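Local coordinates for protein R.MvaI (Kocuria varians, PDB 2OAA) that acts as a restriction endonuclease of the MvaI/BcnI family, binding calcium at its active site and probably cutting double-stranded DNA at CCWGG sequences, at residues 57-62 against 167-172; 67-72 against 231-236; 71-76 against 161-166. All blocks are in the same frame, centred on the assembly; numbering follows the deposited sequence.

Interaction 1 of 3, residues 57-62 against 167-172; sequences IEIKTH and AVISAE. With CA (calcium ion), chain I; nucleotides of chain A.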
# COMPACT_ATOMS: atom_id res chain seq x y z
N ILE E 57 -14.13 -0.19 -10.24
CA ILE E 57 -12.98 0.73 -10.24
C ILE E 57 -12.45 0.97 -8.83
O ILE E 57 -13.21 1.27 -7.91
CB ILE E 57 -13.35 2.08 -10.90
CG1 ILE E 57 -13.87 1.85 -12.33
CG2 ILE E 57 -12.15 3.03 -10.90
CD1 ILE E 57 -14.76 2.97 -12.84
N GLU E 58 -11.13 0.85 -8.67
CA GLU E 58 -10.45 1.16 -7.43
C GLU E 58 -10.13 2.65 -7.40
O GLU E 58 -9.71 3.22 -8.41
CB GLU E 58 -9.15 0.34 -7.36
CG GLU E 58 -8.21 0.72 -6.25
CD GLU E 58 -8.71 0.34 -4.87
OE1 GLU E 58 -9.67 -0.47 -4.77
OE2 GLU E 58 -8.12 0.85 -3.89
N ILE E 59 -10.31 3.28 -6.25
CA ILE E 59 -9.99 4.69 -6.07
C ILE E 59 -8.87 4.82 -5.05
O ILE E 59 -8.87 4.14 -4.03
CB ILE E 59 -11.22 5.46 -5.59
CG1 ILE E 59 -12.30 5.46 -6.67
CG2 ILE E 59 -10.81 6.88 -5.20
CD1 ILE E 59 -13.61 6.06 -6.23
N LYS E 60 -7.88 5.64 -5.33
CA LYS E 60 -6.82 5.91 -4.34
C LYS E 60 -6.55 7.39 -4.32
O LYS E 60 -6.44 8.00 -5.39
CB LYS E 60 -5.53 5.16 -4.70
CG LYS E 60 -5.70 3.65 -4.84
CD LYS E 60 -4.39 2.93 -4.98
CE LYS E 60 -4.65 1.43 -5.07
NZ LYS E 60 -5.20 0.82 -3.81
N THR E 61 -6.43 7.97 -3.14
CA THR E 61 -5.99 9.36 -3.02
C THR E 61 -4.50 9.43 -2.70
O THR E 61 -3.93 8.51 -2.08
CB THR E 61 -6.79 10.12 -1.95
OG1 THR E 61 -6.52 9.57 -0.66
CG2 THR E 61 -8.28 10.02 -2.23
N HIS E 62 -3.86 10.51 -3.11
CA HIS E 62 -2.42 10.64 -2.93
C HIS E 62 -2.03 12.11 -2.86
O HIS E 62 -2.27 12.87 -3.79
CB HIS E 62 -1.70 9.94 -4.09
CG HIS E 62 -0.22 9.97 -3.97
ND1 HIS E 62 0.55 10.96 -4.53
CD2 HIS E 62 0.64 9.12 -3.36
CE1 HIS E 62 1.83 10.73 -4.27
NE2 HIS E 62 1.91 9.61 -3.56
N ALA E 167 -8.09 4.46 -10.29
CA ALA E 167 -8.23 5.91 -10.37
C ALA E 167 -7.44 6.55 -9.25
O ALA E 167 -7.82 6.42 -8.08
CB ALA E 167 -9.70 6.33 -10.26
N VAL E 168 -6.35 7.21 -9.59
CA VAL E 168 -5.52 7.86 -8.58
C VAL E 168 -5.86 9.34 -8.56
O VAL E 168 -5.71 10.03 -9.57
CB VAL E 168 -4.02 7.69 -8.90
CG1 VAL E 168 -3.14 8.30 -7.77
CG2 VAL E 168 -3.69 6.21 -9.09
N ILE E 169 -6.29 9.80 -7.39
CA ILE E 169 -6.70 11.18 -7.22
C ILE E 169 -5.60 11.96 -6.52
O ILE E 169 -5.28 11.69 -5.36
CB ILE E 169 -8.05 11.27 -6.47
CG1 ILE E 169 -9.11 10.55 -7.32
CG2 ILE E 169 -8.46 12.74 -6.27
CD1 ILE E 169 -10.07 9.76 -6.55
N SER E 170 -5.01 12.90 -7.24
CA SER E 170 -3.92 13.70 -6.69
C SER E 170 -4.50 14.86 -5.88
O SER E 170 -5.49 15.48 -6.29
CB SER E 170 -3.00 14.21 -7.79
OG SER E 170 -2.24 13.13 -8.32
N ALA E 171 -3.88 15.12 -4.73
CA ALA E 171 -4.44 16.03 -3.75
C ALA E 171 -3.37 16.88 -3.10
O ALA E 171 -2.17 16.63 -3.24
CB ALA E 171 -5.18 15.23 -2.68
N GLU E 172 -3.83 17.88 -2.36
CA GLU E 172 -2.94 18.67 -1.52
C GLU E 172 -3.57 18.81 -0.15
O GLU E 172 -4.76 18.51 0.02
CB GLU E 172 -2.65 20.03 -2.13
CG GLU E 172 -3.86 20.85 -2.45
CD GLU E 172 -3.49 22.13 -3.16
OE1 GLU E 172 -2.85 22.99 -2.52
OE2 GLU E 172 -3.85 22.27 -4.34
CA CA I . -9.29 2.49 -2.52
P DG A 8 -6.67 5.93 0.25
OP1 DG A 8 -7.30 6.95 -0.61
OP2 DG A 8 -5.93 4.79 -0.36
O5' DG A 8 -5.72 6.66 1.29
C5' DG A 8 -4.35 6.87 1.01
C4' DG A 8 -3.64 7.20 2.29
O4' DG A 8 -3.49 6.05 3.15
C3' DG A 8 -2.22 7.70 2.13
O3' DG A 8 -2.27 9.03 1.61
C2' DG A 8 -1.75 7.62 3.57
C1' DG A 8 -2.39 6.29 4.02
N9 DG A 8 -1.46 5.17 3.91
C8 DG A 8 -1.47 4.12 3.02
N7 DG A 8 -0.46 3.32 3.16
C5 DG A 8 0.27 3.86 4.22
C6 DG A 8 1.48 3.44 4.84
O6 DG A 8 2.19 2.47 4.56
N1 DG A 8 1.85 4.29 5.88
C2 DG A 8 1.15 5.40 6.27
N2 DG A 8 1.66 6.09 7.30
N3 DG A 8 0.03 5.81 5.70
C4 DG A 8 -0.35 5.00 4.69
P DG A 9 -0.92 9.78 1.16
OP1 DG A 9 -1.31 11.16 0.78
OP2 DG A 9 -0.17 8.94 0.20
O5' DG A 9 -0.11 9.79 2.52
C5' DG A 9 0.95 10.70 2.75
C4' DG A 9 1.05 10.95 4.23
O4' DG A 9 1.17 9.66 4.90
C3' DG A 9 2.26 11.76 4.67
O3' DG A 9 1.93 12.52 5.82
C2' DG A 9 3.29 10.70 5.00
C1' DG A 9 2.46 9.50 5.45
N9 DG A 9 3.04 8.26 4.94
C8 DG A 9 2.65 7.54 3.83
N7 DG A 9 3.46 6.56 3.55
C5 DG A 9 4.42 6.61 4.56
C6 DG A 9 5.59 5.82 4.77
O6 DG A 9 6.03 4.90 4.07
N1 DG A 9 6.27 6.22 5.92
C2 DG A 9 5.89 7.24 6.74
N2 DG A 9 6.66 7.46 7.82
N3 DG A 9 4.83 8.00 6.54
C4 DG A 9 4.15 7.63 5.44
O HOH W 1 -0.16 12.68 -6.68
O HOH W 2 -7.16 2.83 -1.60
O HOH W 3 -10.49 4.13 -1.33

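Interaction 2 of 3, residues 67-72 against 231-236; sequences KSLLTL and AFRINM. With nucleotides of chain A.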
# COMPACT_ATOMS: atom_id res chain seq x y z
N LYS E 67 4.76 12.81 -1.58
CA LYS E 67 5.60 11.88 -2.35
C LYS E 67 5.73 10.51 -1.71
O LYS E 67 6.76 9.84 -1.84
CB LYS E 67 7.00 12.50 -2.63
CG LYS E 67 6.93 13.74 -3.51
CD LYS E 67 8.28 14.42 -3.61
CE LYS E 67 8.14 15.78 -4.28
NZ LYS E 67 9.44 16.48 -4.29
N SER E 68 4.68 10.06 -1.03
CA SER E 68 4.72 8.73 -0.46
C SER E 68 4.50 7.68 -1.54
O SER E 68 3.96 7.97 -2.62
CB SER E 68 3.65 8.58 0.63
OG SER E 68 3.90 9.50 1.70
N LEU E 69 4.94 6.46 -1.26
CA LEU E 69 4.61 5.32 -2.12
C LEU E 69 3.11 5.14 -2.16
O LEU E 69 2.44 5.34 -1.14
CB LEU E 69 5.26 4.05 -1.60
CG LEU E 69 6.79 4.04 -1.60
CD1 LEU E 69 7.26 2.84 -0.83
CD2 LEU E 69 7.34 4.00 -3.03
N LEU E 70 2.59 4.74 -3.32
CA LEU E 70 1.16 4.46 -3.47
C LEU E 70 0.90 3.03 -3.06
O LEU E 70 1.41 2.11 -3.68
CB LEU E 70 0.74 4.68 -4.92
CG LEU E 70 -0.74 4.45 -5.24
CD1 LEU E 70 -1.54 5.64 -4.75
CD2 LEU E 70 -0.94 4.26 -6.73
N THR E 71 0.11 2.83 -2.00
CA THR E 71 -0.22 1.47 -1.57
C THR E 71 -1.26 0.87 -2.52
O THR E 71 -2.36 1.41 -2.68
CB THR E 71 -0.73 1.50 -0.12
OG1 THR E 71 0.34 1.97 0.71
CG2 THR E 71 -1.20 0.12 0.33
N LEU E 72 -0.88 -0.23 -3.16
CA LEU E 72 -1.74 -0.89 -4.15
C LEU E 72 -2.75 -1.82 -3.49
O LEU E 72 -3.96 -1.74 -3.73
CB LEU E 72 -0.88 -1.65 -5.18
CG LEU E 72 0.03 -0.78 -6.05
CD1 LEU E 72 1.02 -1.65 -6.85
CD2 LEU E 72 -0.79 0.08 -7.00
N ALA E 231 2.12 -4.63 2.51
CA ALA E 231 1.61 -3.85 1.37
C ALA E 231 2.56 -3.89 0.19
O ALA E 231 3.78 -3.89 0.35
CB ALA E 231 1.37 -2.41 1.78
N PHE E 232 1.97 -3.90 -1.00
CA PHE E 232 2.69 -3.79 -2.25
C PHE E 232 2.52 -2.35 -2.72
O PHE E 232 1.38 -1.90 -2.92
CB PHE E 232 2.15 -4.85 -3.21
CG PHE E 232 2.45 -6.24 -2.74
CD1 PHE E 232 3.58 -6.91 -3.21
CD2 PHE E 232 1.69 -6.83 -1.73
CE1 PHE E 232 3.91 -8.17 -2.72
CE2 PHE E 232 2.01 -8.09 -1.23
CZ PHE E 232 3.12 -8.76 -1.72
N ARG E 233 3.63 -1.61 -2.78
CA ARG E 233 3.58 -0.15 -2.87
C ARG E 233 4.45 0.34 -4.01
O ARG E 233 5.61 -0.07 -4.13
CB ARG E 233 4.07 0.48 -1.56
CG ARG E 233 3.35 -0.03 -0.30
CD ARG E 233 3.78 0.73 0.92
NE ARG E 233 3.22 2.07 0.96
CZ ARG E 233 3.66 3.05 1.74
NH1 ARG E 233 4.70 2.87 2.55
NH2 ARG E 233 3.06 4.24 1.70
N ILE E 234 3.90 1.22 -4.85
CA ILE E 234 4.60 1.66 -6.05
C ILE E 234 5.06 3.11 -5.98
O ILE E 234 4.35 3.98 -5.45
CB ILE E 234 3.74 1.40 -7.33
CG1 ILE E 234 4.54 1.69 -8.62
CG2 ILE E 234 2.43 2.20 -7.29
CD1 ILE E 234 3.93 1.06 -9.87
N ASN E 235 6.24 3.37 -6.53
CA ASN E 235 6.74 4.73 -6.68
C ASN E 235 5.93 5.46 -7.77
O ASN E 235 5.88 5.02 -8.91
CB ASN E 235 8.22 4.66 -7.05
CG ASN E 235 8.90 6.02 -7.16
OD1 ASN E 235 8.25 7.06 -7.34
ND2 ASN E 235 10.22 6.01 -7.07
N MET E 236 5.29 6.55 -7.40
CA MET E 236 4.42 7.29 -8.30
C MET E 236 5.15 7.82 -9.55
O MET E 236 4.53 8.05 -10.59
CB MET E 236 3.76 8.43 -7.53
CG MET E 236 2.61 7.96 -6.65
SD MET E 236 1.15 7.51 -7.62
CE MET E 236 0.53 9.15 -8.00
P DG A 9 -0.92 9.78 1.16
OP1 DG A 9 -1.31 11.16 0.78
OP2 DG A 9 -0.17 8.94 0.20
O5' DG A 9 -0.11 9.79 2.52
C5' DG A 9 0.95 10.70 2.75
C4' DG A 9 1.05 10.95 4.23
O4' DG A 9 1.17 9.66 4.90
C3' DG A 9 2.26 11.76 4.67
O3' DG A 9 1.93 12.52 5.82
C2' DG A 9 3.29 10.70 5.00
C1' DG A 9 2.46 9.50 5.45
N9 DG A 9 3.04 8.26 4.94
C8 DG A 9 2.65 7.54 3.83
N7 DG A 9 3.46 6.56 3.55
C5 DG A 9 4.42 6.61 4.56
C6 DG A 9 5.59 5.82 4.77
O6 DG A 9 6.03 4.90 4.07
N1 DG A 9 6.27 6.22 5.92
C2 DG A 9 5.89 7.24 6.74
N2 DG A 9 6.66 7.46 7.82
N3 DG A 9 4.83 8.00 6.54
C4 DG A 9 4.15 7.63 5.44
P DG A 8 -6.67 5.93 0.25
OP1 DG A 8 -7.30 6.95 -0.61
OP2 DG A 8 -5.93 4.79 -0.36
O5' DG A 8 -5.72 6.66 1.29
C5' DG A 8 -4.35 6.87 1.01
C4' DG A 8 -3.64 7.20 2.29
O4' DG A 8 -3.49 6.05 3.15
C3' DG A 8 -2.22 7.70 2.13
O3' DG A 8 -2.27 9.03 1.61
C2' DG A 8 -1.75 7.62 3.57
C1' DG A 8 -2.39 6.29 4.02
N9 DG A 8 -1.46 5.17 3.91
C8 DG A 8 -1.47 4.12 3.02
N7 DG A 8 -0.46 3.32 3.16
C5 DG A 8 0.27 3.86 4.22
C6 DG A 8 1.48 3.44 4.84
O6 DG A 8 2.19 2.47 4.56
N1 DG A 8 1.85 4.29 5.88
C2 DG A 8 1.15 5.40 6.27
N2 DG A 8 1.66 6.09 7.30
N3 DG A 8 0.03 5.81 5.70
C4 DG A 8 -0.35 5.00 4.69
O HOH W 4 5.59 7.74 -4.82

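Interaction 3 of 3, residues 71-76 against 161-166; sequences TLFTKS and KKLKYI. With nucleotides of chain A.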
# COMPACT_ATOMS: atom_id res chain seq x y z
N THR E 71 0.11 2.83 -2.00
CA THR E 71 -0.22 1.47 -1.57
C THR E 71 -1.26 0.87 -2.52
O THR E 71 -2.36 1.41 -2.68
CB THR E 71 -0.73 1.50 -0.12
OG1 THR E 71 0.34 1.97 0.71
CG2 THR E 71 -1.20 0.12 0.33
N LEU E 72 -0.88 -0.23 -3.16
CA LEU E 72 -1.74 -0.89 -4.15
C LEU E 72 -2.75 -1.82 -3.49
O LEU E 72 -3.96 -1.74 -3.73
CB LEU E 72 -0.88 -1.65 -5.18
CG LEU E 72 0.03 -0.78 -6.05
CD1 LEU E 72 1.02 -1.65 -6.85
CD2 LEU E 72 -0.79 0.08 -7.00
N PHE E 73 -2.25 -2.69 -2.62
CA PHE E 73 -3.07 -3.66 -1.90
C PHE E 73 -2.21 -4.28 -0.82
O PHE E 73 -0.99 -4.16 -0.86
CB PHE E 73 -3.62 -4.75 -2.85
CG PHE E 73 -2.55 -5.67 -3.42
CD1 PHE E 73 -2.32 -6.93 -2.86
CD2 PHE E 73 -1.79 -5.29 -4.53
CE1 PHE E 73 -1.36 -7.78 -3.39
CE2 PHE E 73 -0.81 -6.14 -5.06
CZ PHE E 73 -0.60 -7.39 -4.50
N THR E 74 -2.87 -4.92 0.14
CA THR E 74 -2.16 -5.72 1.13
C THR E 74 -2.50 -7.18 0.98
O THR E 74 -3.60 -7.54 0.54
CB THR E 74 -2.47 -5.27 2.62
OG1 THR E 74 -3.75 -5.75 3.04
CG2 THR E 74 -2.45 -3.76 2.76
N LYS E 75 -1.55 -8.03 1.36
CA LYS E 75 -1.81 -9.45 1.35
C LYS E 75 -0.84 -10.14 2.27
O LYS E 75 0.37 -9.96 2.15
CB LYS E 75 -1.69 -10.03 -0.08
CG LYS E 75 -1.99 -11.54 -0.16
CD LYS E 75 -3.46 -11.87 0.09
CE LYS E 75 -3.63 -13.34 0.47
NZ LYS E 75 -3.18 -13.64 1.88
N SER E 76 -1.37 -10.94 3.19
CA SER E 76 -0.51 -11.74 4.05
C SER E 76 0.19 -12.82 3.22
O SER E 76 -0.33 -13.28 2.21
CB SER E 76 -1.34 -12.37 5.17
OG SER E 76 -2.39 -13.16 4.63
N LYS E 161 -9.12 -9.06 -8.47
CA LYS E 161 -10.27 -8.70 -7.62
C LYS E 161 -10.43 -7.18 -7.53
O LYS E 161 -11.55 -6.66 -7.54
CB LYS E 161 -10.11 -9.21 -6.18
CG LYS E 161 -10.12 -10.71 -5.95
CD LYS E 161 -9.83 -11.00 -4.48
CE LYS E 161 -9.62 -12.48 -4.20
NZ LYS E 161 -9.02 -12.70 -2.85
N LYS E 162 -9.31 -6.49 -7.41
CA LYS E 162 -9.30 -5.12 -6.86
C LYS E 162 -8.80 -4.07 -7.85
O LYS E 162 -9.28 -2.92 -7.83
CB LYS E 162 -8.42 -5.10 -5.58
CG LYS E 162 -8.44 -3.80 -4.78
CD LYS E 162 -7.26 -3.81 -3.79
CE LYS E 162 -7.15 -2.52 -2.99
NZ LYS E 162 -7.97 -2.57 -1.76
N LEU E 163 -7.85 -4.43 -8.71
CA LEU E 163 -6.97 -3.41 -9.33
C LEU E 163 -6.96 -3.39 -10.89
O LEU E 163 -5.96 -2.97 -11.48
CB LEU E 163 -5.54 -3.52 -8.80
CG LEU E 163 -5.36 -3.26 -7.30
CD1 LEU E 163 -3.90 -3.48 -6.97
CD2 LEU E 163 -5.79 -1.87 -6.89
N LYS E 164 -8.07 -3.77 -11.52
CA LYS E 164 -8.17 -3.69 -12.99
C LYS E 164 -8.11 -2.23 -13.46
O LYS E 164 -7.44 -1.90 -14.44
CB LYS E 164 -9.47 -4.35 -13.45
CG LYS E 164 -9.74 -4.36 -14.95
CD LYS E 164 -10.96 -5.26 -15.27
CE LYS E 164 -12.16 -4.99 -14.33
NZ LYS E 164 -13.23 -6.05 -14.33
N TYR E 165 -8.80 -1.34 -12.73
CA TYR E 165 -8.82 0.06 -13.07
C TYR E 165 -8.51 0.85 -11.81
O TYR E 165 -9.29 0.83 -10.87
CB TYR E 165 -10.21 0.49 -13.59
CG TYR E 165 -10.82 -0.40 -14.65
CD1 TYR E 165 -10.30 -0.44 -15.95
CD2 TYR E 165 -11.94 -1.17 -14.36
CE1 TYR E 165 -10.89 -1.25 -16.92
CE2 TYR E 165 -12.52 -1.98 -15.32
CZ TYR E 165 -11.99 -2.01 -16.59
OH TYR E 165 -12.58 -2.83 -17.53
N ILE E 166 -7.38 1.55 -11.80
CA ILE E 166 -6.99 2.30 -10.60
C ILE E 166 -7.08 3.81 -10.86
O ILE E 166 -6.25 4.37 -11.58
CB ILE E 166 -5.56 1.94 -10.15
CG1 ILE E 166 -5.39 0.41 -10.05
CG2 ILE E 166 -5.24 2.65 -8.83
CD1 ILE E 166 -3.95 -0.01 -9.78
P DC A 5 -5.37 -11.03 3.73
OP1 DC A 5 -5.52 -12.40 3.19
OP2 DC A 5 -4.04 -10.38 3.73
O5' DC A 5 -6.41 -10.08 2.98
C5' DC A 5 -6.18 -8.68 2.87
C4' DC A 5 -7.37 -7.90 3.38
O4' DC A 5 -7.47 -7.96 4.82
C3' DC A 5 -7.29 -6.41 3.10
O3' DC A 5 -7.60 -6.15 1.74
C2' DC A 5 -8.34 -5.88 4.06
C1' DC A 5 -8.05 -6.74 5.29
N1 DC A 5 -7.11 -6.12 6.24
C2 DC A 5 -7.56 -5.06 7.04
O2 DC A 5 -8.73 -4.67 6.91
N3 DC A 5 -6.71 -4.50 7.94
C4 DC A 5 -5.46 -4.95 8.04
N4 DC A 5 -4.67 -4.39 8.95
C5 DC A 5 -4.97 -6.00 7.21
C6 DC A 5 -5.82 -6.55 6.33
P DC A 6 -7.03 -4.83 1.03
OP1 DC A 6 -7.49 -4.88 -0.38
OP2 DC A 6 -5.58 -4.70 1.33
O5' DC A 6 -7.79 -3.65 1.78
C5' DC A 6 -9.21 -3.56 1.72
C4' DC A 6 -9.69 -2.41 2.59
O4' DC A 6 -9.38 -2.65 3.98
C3' DC A 6 -9.01 -1.09 2.30
O3' DC A 6 -9.53 -0.50 1.11
C2' DC A 6 -9.36 -0.31 3.54
C1' DC A 6 -9.17 -1.38 4.62
N1 DC A 6 -7.82 -1.38 5.21
C2 DC A 6 -7.49 -0.35 6.09
O2 DC A 6 -8.33 0.54 6.30
N3 DC A 6 -6.28 -0.35 6.69
C4 DC A 6 -5.40 -1.33 6.42
N4 DC A 6 -4.23 -1.30 7.05
C5 DC A 6 -5.70 -2.38 5.50
C6 DC A 6 -6.92 -2.37 4.92
P DG A 8 -6.67 5.93 0.25
OP1 DG A 8 -7.30 6.95 -0.61
OP2 DG A 8 -5.93 4.79 -0.36
O5' DG A 8 -5.72 6.66 1.29
C5' DG A 8 -4.35 6.87 1.01
C4' DG A 8 -3.64 7.20 2.29
O4' DG A 8 -3.49 6.05 3.15
C3' DG A 8 -2.22 7.70 2.13
O3' DG A 8 -2.27 9.03 1.61
C2' DG A 8 -1.75 7.62 3.57
C1' DG A 8 -2.39 6.29 4.02
N9 DG A 8 -1.46 5.17 3.91
C8 DG A 8 -1.47 4.12 3.02
N7 DG A 8 -0.46 3.32 3.16
C5 DG A 8 0.27 3.86 4.22
C6 DG A 8 1.48 3.44 4.84
O6 DG A 8 2.19 2.47 4.56
N1 DG A 8 1.85 4.29 5.88
C2 DG A 8 1.15 5.40 6.27
N2 DG A 8 1.66 6.09 7.30
N3 DG A 8 0.03 5.81 5.70
C4 DG A 8 -0.35 5.00 4.69

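Interaction 1 of 3, residues 57-62 against 167-172
A167 N donates to E58 O (2.8 Å), and A167 O accepts K60 N, pairing two parallel strands whose axes lie 21° apart. A167 CB rests against I57 CG2. V168 lies with K60 and H62 on the other face of the sheet, and its CA leans a C-H toward K60 O. That same carbonyl receives the nearly straight N-H of I169 (N to O 2.7 Å, 174°). The side chain of I169 crosses I59 aslant, and I169 CD1 comes to 3.3 Å from I59 CG2, tighter than ordinary carbon contact. I169 chi2, 140°, may reflect mild strain here, though so short a pair makes this doubtful; F38 of helix 33-41 also touches both isoleucines. I169 O takes H62 N. S170 OG reaches H62 ND1 through one water, 2.7 Å from OG and 2.8 Å from ND1, while H62 NE2 is held by S68 O. A171 N then donates to H62 O.

K60 NZ, hydrogen-bonded to L72 O, also bridges to E58 OE2 (2.9 Å), in the (D/E)XK half of a PD-(D/E)XK nuclease site. I59 O (2.3 Å) and E58 OE2 (2.4 Å) bind calcium with D53, two waters and a phosphate, and T61 N and OG1 both donate to OP1 of DG8 of DNA chain A. Pairing through K60 on one strand edge thus leaves I59 O and T61 N on the other for metal and phosphate.

Interaction 2 of 3, residues 67-72 against 231-236
A major-groove reading site rests on the antiparallel pairing of edge strand 70-74 with strand 225-234, where T71 meets R233 and L70 meets I234. L70 and I234 exchange both backbone bonds, and L72 N donates to F232 O (2.8 Å). On the face of T71, a bend at chi3 (74°) turns the R233 guanidinium onto the DNA. Its NH1 donates to O6 of DG9 of chain A (2.9 Å) and its NH2 to N7 of DG9 (3.0 Å, 164°), a two-pronged grip on the guanine edge. O6 of DG8 of chain A lies over the centre of one guanidinium face; L69 CB packs toward the rim of the other. T71 OG1 donates to N7 of DG8 (2.9 Å) while weakly accepting R233 NE. A leucine in place of R233 would probably leave O6 and N7 of DG9 without their donors and D210, its salt-bridge mate, without a countercharge. On the reverse face L70 CB touches I234 CG2 (3.8 Å) and M236 SD (3.9 Å). Strand 207-215 borders 225-234 on its far side and supplies D210, while L70 and M236 pack on V168 of strand 165-176 and, respectively, on K60 and H62 of strand 57-63.

Interaction 3 of 3, residues 71-76 against 161-166
L163, the first residue past helix 152-162, wedges its methyl groups against L72 and F73, and this apolar packing is the first kind of contact. L163 CD1 touches F73 CD2 at 3.7 Å, the two side chains crossing at about a right angle, and it also lies 4.0 Å from L72 CB. I166 CD1 adds a looser touch on L72 CD2 (4.2 Å). The F73 chi1 of 67° leads the ring away from segment 161-166 to its stack with F232, leaving CD2 against L163 CD1; L155 and Q158 of helix 152-162 also touch it.

The second kind is contact along the lysine chain: K162 CD runs past F73 CB, and K162 CE comes to 3.4 Å from L72 O, a carbonyl hydrogen-bonded to K60 NZ. No hydrogen bond spans the two segments; they meet through carbon contacts and through a shared phosphate.

That hold on DNA is the third kind. A turn at chi4 (87°) brings K162 NZ to OP1 of DC6 of chain A at 2.7 Å, and a further phosphate forms a salt bridge with the same amine. From the opposite segment T74 N and T74 OG1 both donate to OP2 of DC6, the hydroxyl at 2.7 Å. One nucleotide along, S76 N meets OP2 of DC5 of chain A (2.8 Å) and K75 NZ meets its OP1 (3.0 Å). Together these groups form a phosphate-binding surface beside the calcium site of this PD-(D/E)XK-family nuclease, consistent with positioning the DNA backbone.

Interaction 1 holds the metal-binding strand, interaction 2 reads guanines and interaction 3 grips the phosphates upstream on the same DNA strand; their centres lie 11 to 13 Å apart. Interactions 2 and 3 share T71 and L72, and F232 N reaches F73 O (3.0 Å), so base reading and phosphate gripping sit on one continuous strand pairing. Interaction 1 belongs to a separate sheet, tied to interaction 2 by H62 NE2 to S68 O (2.8 Å) and K60 NZ to L72 O (2.8 Å). Interactions 1 and 3 use strand 165-176, with E58 N on Y165 O (2.9 Å), and the K162 side chain lies about 5 Å from a calcium ion.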